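Local coordinates for protein ORC2 (Aeropyrum pernix, PDB 1W5T) that binds DNA and ATP as a Cdc6/Orc-type AAA+ ATPase with a C-terminal winged-helix domain, and takes part in regulating DNA replication, at residues A33-Y38 / K70-R75; N40-G45 / L85-A90; A128-L133 / N178-L183. One frame throughout, in Å; residues are numbered along the deposited sequence.

Interaction 1: A33-Y38 / K70-R75; sequences ALARIY and KFTVKR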
loop_
_atom_site.group_PDB
_atom_site.type_symbol
_atom_site.label_atom_id
_atom_site.label_comp_id
_atom_site.label_asym_id
_atom_site.label_seq_id
_atom_site.Cartn_x
_atom_site.Cartn_y
_atom_site.Cartn_z
ATOM N N ALA A 33 -7.931 8.964 14.365
ATOM C CA ALA A 33 -7.206 10.211 14.199
ATOM C C ALA A 33 -7.534 10.825 12.872
ATOM O O ALA A 33 -7.769 12.024 12.814
ATOM C CB ALA A 33 -5.674 9.999 14.315
ATOM N N LEU A 34 -7.546 9.990 11.826
ATOM C CA LEU A 34 -7.893 10.393 10.479
ATOM C C LEU A 34 -9.343 10.809 10.410
ATOM O O LEU A 34 -9.674 11.806 9.792
ATOM C CB LEU A 34 -7.697 9.238 9.511
ATOM C CG LEU A 34 -6.401 9.129 8.744
ATOM C CD1 LEU A 34 -6.561 7.954 7.782
ATOM C CD2 LEU A 34 -6.106 10.389 7.994
ATOM N N ALA A 35 -10.213 10.008 11.011
ATOM C CA ALA A 35 -11.635 10.339 11.018
ATOM C C ALA A 35 -11.856 11.697 11.670
ATOM O O ALA A 35 -12.482 12.564 11.092
ATOM C CB ALA A 35 -12.416 9.261 11.723
ATOM N N ARG A 36 -11.265 11.893 12.841
ATOM C CA ARG A 36 -11.327 13.169 13.571
ATOM C C ARG A 36 -10.863 14.410 12.812
ATOM O O ARG A 36 -11.450 15.468 12.980
ATOM C CB ARG A 36 -10.588 13.070 14.904
ATOM C CG ARG A 36 -11.474 12.851 16.119
ATOM C CD ARG A 36 -12.931 13.412 16.033
ATOM N NE ARG A 36 -13.928 12.358 16.340
ATOM C CZ ARG A 36 -15.222 12.555 16.628
ATOM N NH1 ARG A 36 -15.741 13.789 16.651
ATOM N NH2 ARG A 36 -16.010 11.504 16.894
ATOM N N ILE A 37 -9.838 14.304 11.971
ATOM C CA ILE A 37 -9.421 15.491 11.227
ATOM C C ILE A 37 -10.512 15.933 10.307
ATOM O O ILE A 37 -10.828 17.128 10.256
ATOM C CB ILE A 37 -8.147 15.235 10.463
ATOM C CG1 ILE A 37 -6.999 15.219 11.455
ATOM C CG2 ILE A 37 -7.915 16.293 9.343
ATOM C CD1 ILE A 37 -6.001 14.201 11.099
ATOM N N TYR A 38 -11.131 14.964 9.623
ATOM C CA TYR A 38 -12.271 15.290 8.777
ATOM C C TYR A 38 -13.427 15.831 9.599
ATOM O O TYR A 38 -13.874 16.942 9.323
ATOM C CB TYR A 38 -12.693 14.099 7.935
ATOM C CG TYR A 38 -11.624 13.661 6.967
ATOM C CD1 TYR A 38 -10.961 12.449 7.158
ATOM C CD2 TYR A 38 -11.268 14.456 5.864
ATOM C CE1 TYR A 38 -9.947 12.023 6.275
ATOM C CE2 TYR A 38 -10.261 14.039 4.960
ATOM C CZ TYR A 38 -9.622 12.822 5.176
ATOM O OH TYR A 38 -8.681 12.401 4.317
ATOM N N LYS A 70 -10.667 2.898 3.609
ATOM C CA LYS A 70 -12.091 2.683 3.447
ATOM C C LYS A 70 -12.773 2.620 4.773
ATOM O O LYS A 70 -13.853 3.158 4.920
ATOM C CB LYS A 70 -12.420 1.432 2.672
ATOM C CG LYS A 70 -12.122 1.500 1.235
ATOM C CD LYS A 70 -12.299 0.108 0.653
ATOM C CE LYS A 70 -12.622 0.194 -0.823
ATOM N NZ LYS A 70 -12.384 -1.136 -1.407
ATOM N N PHE A 71 -12.146 1.994 5.757
ATOM C CA PHE A 71 -12.773 1.957 7.061
ATOM C C PHE A 71 -12.974 3.369 7.613
ATOM O O PHE A 71 -14.009 3.638 8.190
ATOM C CB PHE A 71 -11.980 1.081 8.036
ATOM C CG PHE A 71 -12.598 0.992 9.403
ATOM C CD1 PHE A 71 -13.563 0.039 9.676
ATOM C CD2 PHE A 71 -12.166 1.840 10.448
ATOM C CE1 PHE A 71 -14.136 -0.050 10.961
ATOM C CE2 PHE A 71 -12.702 1.731 11.746
ATOM C CZ PHE A 71 -13.717 0.812 11.992
ATOM N N THR A 72 -11.973 4.244 7.433
ATOM C CA THR A 72 -11.983 5.598 7.986
ATOM C C THR A 72 -13.146 6.436 7.437
ATOM O O THR A 72 -13.866 7.140 8.180
ATOM C CB THR A 72 -10.662 6.263 7.614
ATOM O OG1 THR A 72 -9.635 5.674 8.400
ATOM C CG2 THR A 72 -10.661 7.703 8.023
ATOM N N VAL A 73 -13.304 6.353 6.119
ATOM C CA VAL A 73 -14.320 7.082 5.425
ATOM C C VAL A 73 -15.687 6.574 5.891
ATOM O O VAL A 73 -16.633 7.362 6.128
ATOM C CB VAL A 73 -14.118 6.952 3.896
ATOM C CG1 VAL A 73 -15.336 7.452 3.149
ATOM C CG2 VAL A 73 -12.828 7.736 3.483
ATOM N N LYS A 74 -15.767 5.261 6.073
ATOM C CA LYS A 74 -16.966 4.649 6.623
ATOM C C LYS A 74 -17.298 5.263 7.984
ATOM O O LYS A 74 -18.434 5.704 8.196
ATOM C CB LYS A 74 -16.843 3.118 6.680
ATOM C CG LYS A 74 -18.125 2.382 7.034
ATOM C CD LYS A 74 -17.904 0.841 7.043
ATOM C CE LYS A 74 -17.268 0.303 8.372
ATOM N NZ LYS A 74 -16.617 -1.073 8.274
ATOM N N ARG A 75 -16.313 5.348 8.868
ATOM C CA ARG A 75 -16.499 6.032 10.163
ATOM C C ARG A 75 -16.884 7.500 10.077
ATOM O O ARG A 75 -17.740 7.942 10.814
ATOM C CB ARG A 75 -15.271 5.837 11.076
ATOM C CG ARG A 75 -15.135 4.358 11.500
ATOM C CD ARG A 75 -16.201 3.907 12.484
ATOM N NE ARG A 75 -16.078 4.694 13.709
ATOM C CZ ARG A 75 -16.877 5.675 14.175
ATOM N NH1 ARG A 75 -18.011 6.053 13.574
ATOM N NH2 ARG A 75 -16.502 6.269 15.313
#

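Interaction 2: N40-G45 / L85-A90; sequences NRLLSG and LTVKQA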
loop_
_atom_site.group_PDB
_atom_site.type_symbol
_atom_site.label_atom_id
_atom_site.label_comp_id
_atom_site.label_asym_id
_atom_site.label_seq_id
_atom_site.Cartn_x
_atom_site.Cartn_y
_atom_site.Cartn_z
ATOM N N ASN A 40 -13.707 17.079 12.715
ATOM C CA ASN A 40 -13.430 18.382 13.327
ATOM C C ASN A 40 -13.834 19.576 12.452
ATOM O O ASN A 40 -14.434 20.525 12.944
ATOM C CB ASN A 40 -11.919 18.542 13.637
ATOM C CG ASN A 40 -11.474 17.748 14.823
ATOM O OD1 ASN A 40 -10.273 17.614 15.051
ATOM N ND2 ASN A 40 -12.420 17.225 15.604
ATOM N N ARG A 41 -13.412 19.545 11.183
ATOM C CA ARG A 41 -13.797 20.554 10.190
ATOM C C ARG A 41 -15.318 20.488 9.953
ATOM O O ARG A 41 -15.988 21.500 9.915
ATOM C CB ARG A 41 -13.010 20.324 8.900
ATOM C CG ARG A 41 -13.276 21.304 7.781
ATOM C CD ARG A 41 -12.183 22.365 7.510
ATOM N NE ARG A 41 -10.832 21.992 7.855
ATOM C CZ ARG A 41 -9.791 22.791 8.016
ATOM N NH1 ARG A 41 -8.634 22.211 8.292
ATOM N NH2 ARG A 41 -9.871 24.126 7.934
ATOM N N LEU A 42 -15.866 19.280 9.846
ATOM C CA LEU A 42 -17.248 19.127 9.436
ATOM C C LEU A 42 -18.240 19.423 10.554
ATOM O O LEU A 42 -19.249 20.037 10.319
ATOM C CB LEU A 42 -17.441 17.723 8.887
ATOM C CG LEU A 42 -18.494 17.289 7.878
ATOM C CD1 LEU A 42 -19.282 16.157 8.525
ATOM C CD2 LEU A 42 -19.368 18.413 7.337
ATOM N N LEU A 43 -17.960 18.937 11.751
ATOM C CA LEU A 43 -18.864 19.094 12.883
ATOM C C LEU A 43 -18.796 20.515 13.494
ATOM O O LEU A 43 -19.616 20.867 14.322
ATOM C CB LEU A 43 -18.557 18.054 13.942
ATOM C CG LEU A 43 -19.416 16.802 13.986
ATOM C CD1 LEU A 43 -20.064 16.404 12.635
ATOM C CD2 LEU A 43 -18.590 15.674 14.532
ATOM N N SER A 44 -17.824 21.315 13.053
ATOM C CA SER A 44 -17.733 22.718 13.436
ATOM C C SER A 44 -18.254 23.687 12.356
ATOM O O SER A 44 -17.938 24.881 12.407
ATOM C CB SER A 44 -16.291 23.060 13.751
ATOM O OG SER A 44 -15.619 23.503 12.590
ATOM N N GLY A 45 -19.025 23.181 11.383
ATOM C CA GLY A 45 -19.691 24.021 10.385
ATOM C C GLY A 45 -18.787 24.554 9.290
ATOM O O GLY A 45 -19.201 25.349 8.455
ATOM N N LEU A 85 -25.847 14.896 8.991
ATOM C CA LEU A 85 -25.192 15.638 7.903
ATOM C C LEU A 85 -25.248 15.139 6.409
ATOM O O LEU A 85 -25.562 15.975 5.474
ATOM C CB LEU A 85 -23.772 16.000 8.316
ATOM C CG LEU A 85 -23.816 17.216 9.256
ATOM C CD1 LEU A 85 -22.483 17.525 9.864
ATOM C CD2 LEU A 85 -24.334 18.445 8.538
ATOM N N THR A 86 -24.954 13.836 6.212
ATOM C CA THR A 86 -24.795 13.128 4.902
ATOM C C THR A 86 -23.431 13.223 4.175
ATOM O O THR A 86 -23.184 14.144 3.391
ATOM C CB THR A 86 -25.974 13.285 3.865
ATOM O OG1 THR A 86 -27.248 13.161 4.497
ATOM C CG2 THR A 86 -25.995 12.068 2.877
ATOM N N VAL A 87 -22.547 12.259 4.416
ATOM C CA VAL A 87 -21.339 12.213 3.628
ATOM C C VAL A 87 -21.299 10.951 2.781
ATOM O O VAL A 87 -21.468 9.835 3.281
ATOM C CB VAL A 87 -19.992 12.553 4.417
ATOM C CG1 VAL A 87 -20.234 13.067 5.837
ATOM C CG2 VAL A 87 -18.972 11.432 4.376
ATOM N N LYS A 88 -21.135 11.178 1.486
ATOM C CA LYS A 88 -20.962 10.119 0.535
ATOM C C LYS A 88 -19.508 9.794 0.400
ATOM O O LYS A 88 -18.645 10.614 0.671
ATOM C CB LYS A 88 -21.539 10.475 -0.851
ATOM C CG LYS A 88 -22.334 11.790 -0.949
ATOM C CD LYS A 88 -23.779 11.552 -1.425
ATOM C CE LYS A 88 -23.890 11.068 -2.915
ATOM N NZ LYS A 88 -24.930 9.911 -3.054
ATOM N N GLN A 89 -19.261 8.568 -0.031
ATOM C CA GLN A 89 -17.924 8.000 -0.136
ATOM C C GLN A 89 -17.673 7.649 -1.595
ATOM O O GLN A 89 -18.544 7.132 -2.275
ATOM C CB GLN A 89 -17.820 6.769 0.766
ATOM C CG GLN A 89 -18.609 6.923 2.126
ATOM C CD GLN A 89 -18.806 5.624 2.942
ATOM O OE1 GLN A 89 -17.865 4.860 3.172
ATOM N NE2 GLN A 89 -20.025 5.411 3.417
ATOM N N ALA A 90 -16.498 7.960 -2.113
ATOM C CA ALA A 90 -16.240 7.494 -3.447
ATOM C C ALA A 90 -14.863 6.925 -3.389
ATOM O O ALA A 90 -13.999 7.493 -2.732
ATOM C CB ALA A 90 -16.349 8.619 -4.507
#

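Interaction 3: A128-L133 / N178-L183; sequences ALVDNL and NRIGFL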
loop_
_atom_site.group_PDB
_atom_site.type_symbol
_atom_site.label_atom_id
_atom_site.label_comp_id
_atom_site.label_asym_id
_atom_site.label_seq_id
_atom_site.Cartn_x
_atom_site.Cartn_y
_atom_site.Cartn_z
ATOM N N ALA A 128 -20.024 20.481 -11.847
ATOM C CA ALA A 128 -21.366 19.854 -11.731
ATOM C C ALA A 128 -21.510 19.072 -10.407
ATOM O O ALA A 128 -22.582 19.045 -9.765
ATOM C CB ALA A 128 -21.642 18.952 -12.906
ATOM N N LEU A 129 -20.392 18.471 -10.023
ATOM C CA LEU A 129 -20.224 17.778 -8.744
ATOM C C LEU A 129 -20.427 18.750 -7.603
ATOM O O LEU A 129 -21.259 18.504 -6.730
ATOM C CB LEU A 129 -18.835 17.140 -8.683
ATOM C CG LEU A 129 -18.548 15.810 -7.993
ATOM C CD1 LEU A 129 -19.772 14.916 -7.761
ATOM C CD2 LEU A 129 -17.415 15.067 -8.818
ATOM N N VAL A 130 -19.703 19.867 -7.632
ATOM C CA VAL A 130 -19.864 20.914 -6.631
ATOM C C VAL A 130 -21.304 21.417 -6.557
ATOM O O VAL A 130 -21.851 21.528 -5.481
ATOM C CB VAL A 130 -18.892 22.049 -6.853
ATOM C CG1 VAL A 130 -19.324 23.319 -6.085
ATOM C CG2 VAL A 130 -17.497 21.618 -6.379
ATOM N N ASP A 131 -21.918 21.690 -7.702
ATOM C CA ASP A 131 -23.323 22.062 -7.753
ATOM C C ASP A 131 -24.297 21.025 -7.191
ATOM O O ASP A 131 -25.139 21.388 -6.361
ATOM C CB ASP A 131 -23.734 22.424 -9.164
ATOM C CG ASP A 131 -24.310 23.793 -9.232
ATOM O OD1 ASP A 131 -23.721 24.680 -8.574
ATOM O OD2 ASP A 131 -25.352 24.069 -9.897
ATOM N N ASN A 132 -24.187 19.755 -7.613
ATOM C CA ASN A 132 -25.077 18.670 -7.086
ATOM C C ASN A 132 -24.917 18.456 -5.575
ATOM O O ASN A 132 -25.878 18.188 -4.886
ATOM C CB ASN A 132 -24.835 17.323 -7.796
ATOM C CG ASN A 132 -25.453 17.258 -9.189
ATOM O OD1 ASN A 132 -26.534 16.693 -9.384
ATOM N ND2 ASN A 132 -24.751 17.829 -10.175
ATOM N N LEU A 133 -23.697 18.571 -5.066
ATOM C CA LEU A 133 -23.462 18.431 -3.624
ATOM C C LEU A 133 -24.127 19.592 -2.875
ATOM O O LEU A 133 -24.681 19.415 -1.774
ATOM C CB LEU A 133 -21.965 18.319 -3.301
ATOM C CG LEU A 133 -21.275 16.989 -3.710
ATOM C CD1 LEU A 133 -19.747 17.181 -3.751
ATOM C CD2 LEU A 133 -21.642 15.717 -2.794
ATOM N N ASN A 178 -17.644 24.386 1.577
ATOM C CA ASN A 178 -16.726 23.373 1.030
ATOM C C ASN A 178 -17.277 21.967 1.289
ATOM O O ASN A 178 -17.521 21.604 2.459
ATOM C CB ASN A 178 -15.360 23.499 1.696
ATOM C CG ASN A 178 -14.697 24.877 1.460
ATOM O OD1 ASN A 178 -15.070 25.626 0.558
ATOM N ND2 ASN A 178 -13.722 25.198 2.274
ATOM N N ARG A 179 -17.447 21.158 0.239
ATOM C CA ARG A 179 -18.125 19.865 0.418
ATOM C C ARG A 179 -17.384 18.652 -0.116
ATOM O O ARG A 179 -17.990 17.600 -0.292
ATOM C CB ARG A 179 -19.520 19.904 -0.221
ATOM C CG ARG A 179 -20.349 21.109 0.142
ATOM C CD ARG A 179 -21.772 20.935 -0.295
ATOM N NE ARG A 179 -22.622 22.001 0.165
ATOM C CZ ARG A 179 -23.466 21.958 1.163
ATOM N NH1 ARG A 179 -23.662 20.867 1.917
ATOM N NH2 ARG A 179 -24.147 23.071 1.405
ATOM N N ILE A 180 -16.088 18.795 -0.372
ATOM C CA ILE A 180 -15.271 17.693 -0.913
ATOM C C ILE A 180 -13.954 17.599 -0.154
ATOM O O ILE A 180 -13.203 18.579 -0.096
ATOM C CB ILE A 180 -14.942 17.875 -2.417
ATOM C CG1 ILE A 180 -16.196 18.085 -3.256
ATOM C CG2 ILE A 180 -14.258 16.605 -2.950
ATOM C CD1 ILE A 180 -15.871 18.359 -4.676
ATOM N N GLY A 181 -13.675 16.440 0.430
ATOM C CA GLY A 181 -12.368 16.192 1.007
ATOM C C GLY A 181 -11.729 14.978 0.364
ATOM O O GLY A 181 -12.365 14.267 -0.406
ATOM N N PHE A 182 -10.472 14.724 0.705
ATOM C CA PHE A 182 -9.680 13.713 0.040
ATOM C C PHE A 182 -8.867 12.894 0.983
ATOM O O PHE A 182 -8.331 13.403 1.935
ATOM C CB PHE A 182 -8.720 14.364 -0.942
ATOM C CG PHE A 182 -9.393 14.947 -2.128
ATOM C CD1 PHE A 182 -9.653 16.288 -2.178
ATOM C CD2 PHE A 182 -9.755 14.150 -3.205
ATOM C CE1 PHE A 182 -10.252 16.850 -3.284
ATOM C CE2 PHE A 182 -10.403 14.712 -4.308
ATOM C CZ PHE A 182 -10.638 16.069 -4.339
ATOM N N LEU A 183 -8.780 11.609 0.693
ATOM C CA LEU A 183 -7.887 10.725 1.391
ATOM C C LEU A 183 -7.069 10.085 0.282
ATOM O O LEU A 183 -7.602 9.305 -0.516
ATOM C CB LEU A 183 -8.690 9.675 2.132
ATOM C CG LEU A 183 -8.137 9.173 3.460
ATOM C CD1 LEU A 183 -8.642 7.811 3.808
ATOM C CD2 LEU A 183 -6.635 9.287 3.685
#

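Interaction 1: A33-Y38 / K70-R75
Leu34 and Ala35 of helix 28-43 pack against Thr72 of helix 65-82, the helix that follows the P-loop of the AAA+ ATPase domain and whose first turn carries the ATP-binding residues Lys65, Thr66 and Thr67. Ala35 and Thr72 are small, and the backbones come close: Ala35 CA lies 5.6 Å from Thr72 CA. The methyl of Thr72 does most of the touching. Its CG2 stands anti to the backbone N while OG1 sits beside that N (chi1 -72°), which points the methyl at helix 28-43 and leaves the hydroxyl to bond Leu68 O, one turn back in its own helix. CG2 meets Leu34 CB at 3.7 Å and rests on the backbone of the next residue, 3.8 Å from Ala35 N. The Ala35 methyl flanks it more loosely, with CB 4.4 Å from Thr72 CG2. Leu34 runs across the threonine at about a right angle and brings CD1 to 3.9 Å from Thr72 OG1, an apolar approach to a hydroxyl whose polar partner lies elsewhere. The interface is small and buried. Beside it, the guanidinium groups of Arg36 and Arg75 come near without touching, NH2 of Arg36 5.5 Å from NH2 of Arg75; Arg75 has a long, weak ion pair with Glu78. The Thr72 side chain is about 10 Å from the bound nucleotide analogue, so the contact lies further along the helix than its phosphate-binding end and does not line the site. Leu34 also lies on strands 51-56 and 206-212, whereas Val73 of the partner helix rests on strand 139-145, and the two helices thus share the cover of the central parallel sheet.

Interaction 2: N40-G45 / L85-A90
Leu85 CD1 meets both Leu42 and Leu43 near the end of helix 28-43, and this one methyl makes the close part of the contact. Leu42 and Leu85 reach toward each other tip to tip, CD1 of Leu42 standing 3.7 Å from CD1 of Leu85. Leu42 holds its CG anti to the backbone N (chi1 -154°), which carries CG toward the partner; CD2 is slightly farther, 4.1 Å from Leu85 CD1. Past this pair, Leu42 CD1 also touches Val87 CG1 at 4.2 Å, where the chain enters strand 87-93. That strand is an outermost one of the five-stranded parallel sheet, ordered 5-1-4-3-2 as in AAA+ ATPases, and helix 28-43 here packs its last turn against the start of it. Ala80 of helix 65-82 and Tyr139 of the next strand back the buried side, each meeting both Leu42 and Val87. Toward solvent the packing thins. Leu43 is exposed and meets Leu85 at a slant, its CD1 3.8 Å from Leu85 CD1. Beyond it the helix ends in a Schellman motif: Gly45, with positive phi, is the C-prime residue, its N bonding weakly to Leu42 O while the following backbone N turns back to Arg41 O. Arg41, exposed as well, is in a salt bridge with Asp50 through its NH1.

Interaction 3: A128-L133 / N178-L183
The guanidinium of Arg179 has the carbonyl oxygen of Leu133 over one face, and its nitrogens are held by partners outside the two segments: NH2 forms a salt bridge with Asp175 and NH1 a hydrogen bond to Asn137 OD1. Tyr139 adds a cation-pi contact. The site belongs to the sheet-and-helix core of the AAA+ domain, where the last turns of helix 122-136 meet the start of strand 180-186, which lies between strands 139-145 and 51-56 in the parallel sheet. The arginine chain runs extended from CG to NE past the carbonyl of Leu133, placing CD 3.6 Å from Leu133 O, and the turn about CD-NE (chi4 -103°) lays the flat group under that oxygen. Here NE is 3.8 Å from Leu133 O, with no hydrogen bond between them, although the carbonyl dipole near the helix end probably suits the positive charge. Replacing Arg179 by an alanine would probably leave the Asp175 carboxylate without its charged mate and open a gap beside the backbone of Leu133. The remainder of the contact is apolar and buried. Ile180 keeps CG1 beside its own backbone N (chi1 -54°), sending the longer branch to the helix, where Leu133 crosses it at about a right angle. CD1 of Leu133 meets Ile180 CG1 at 3.7 Å and also lies 3.9 Å from Arg179 O. Val130, one helical turn earlier, touches the tip of the same branch, its CG2 4.0 Å from Ile180 CD1.

In the fold
From the N terminus, helix 28-43 supplies the first partner of two contacts. Interaction 1 closes a loop that takes in strand 51-56 and the P-loop; interaction 2 opens on the same helix before that loop is shut and closes later, at strand 87-93, so the two cross. Interaction 3 follows in series, joining helix 122-136 to strand 180-186 over a loop that includes strand 139-145. The segments also meet directly: Val73 packs on Gln89 between interactions 1 and 2, and Tyr38 OH probably bonds Phe182 O, linking interactions 1 and 3. Together they tie three helices to the central parallel sheet, two of its strands taking part directly.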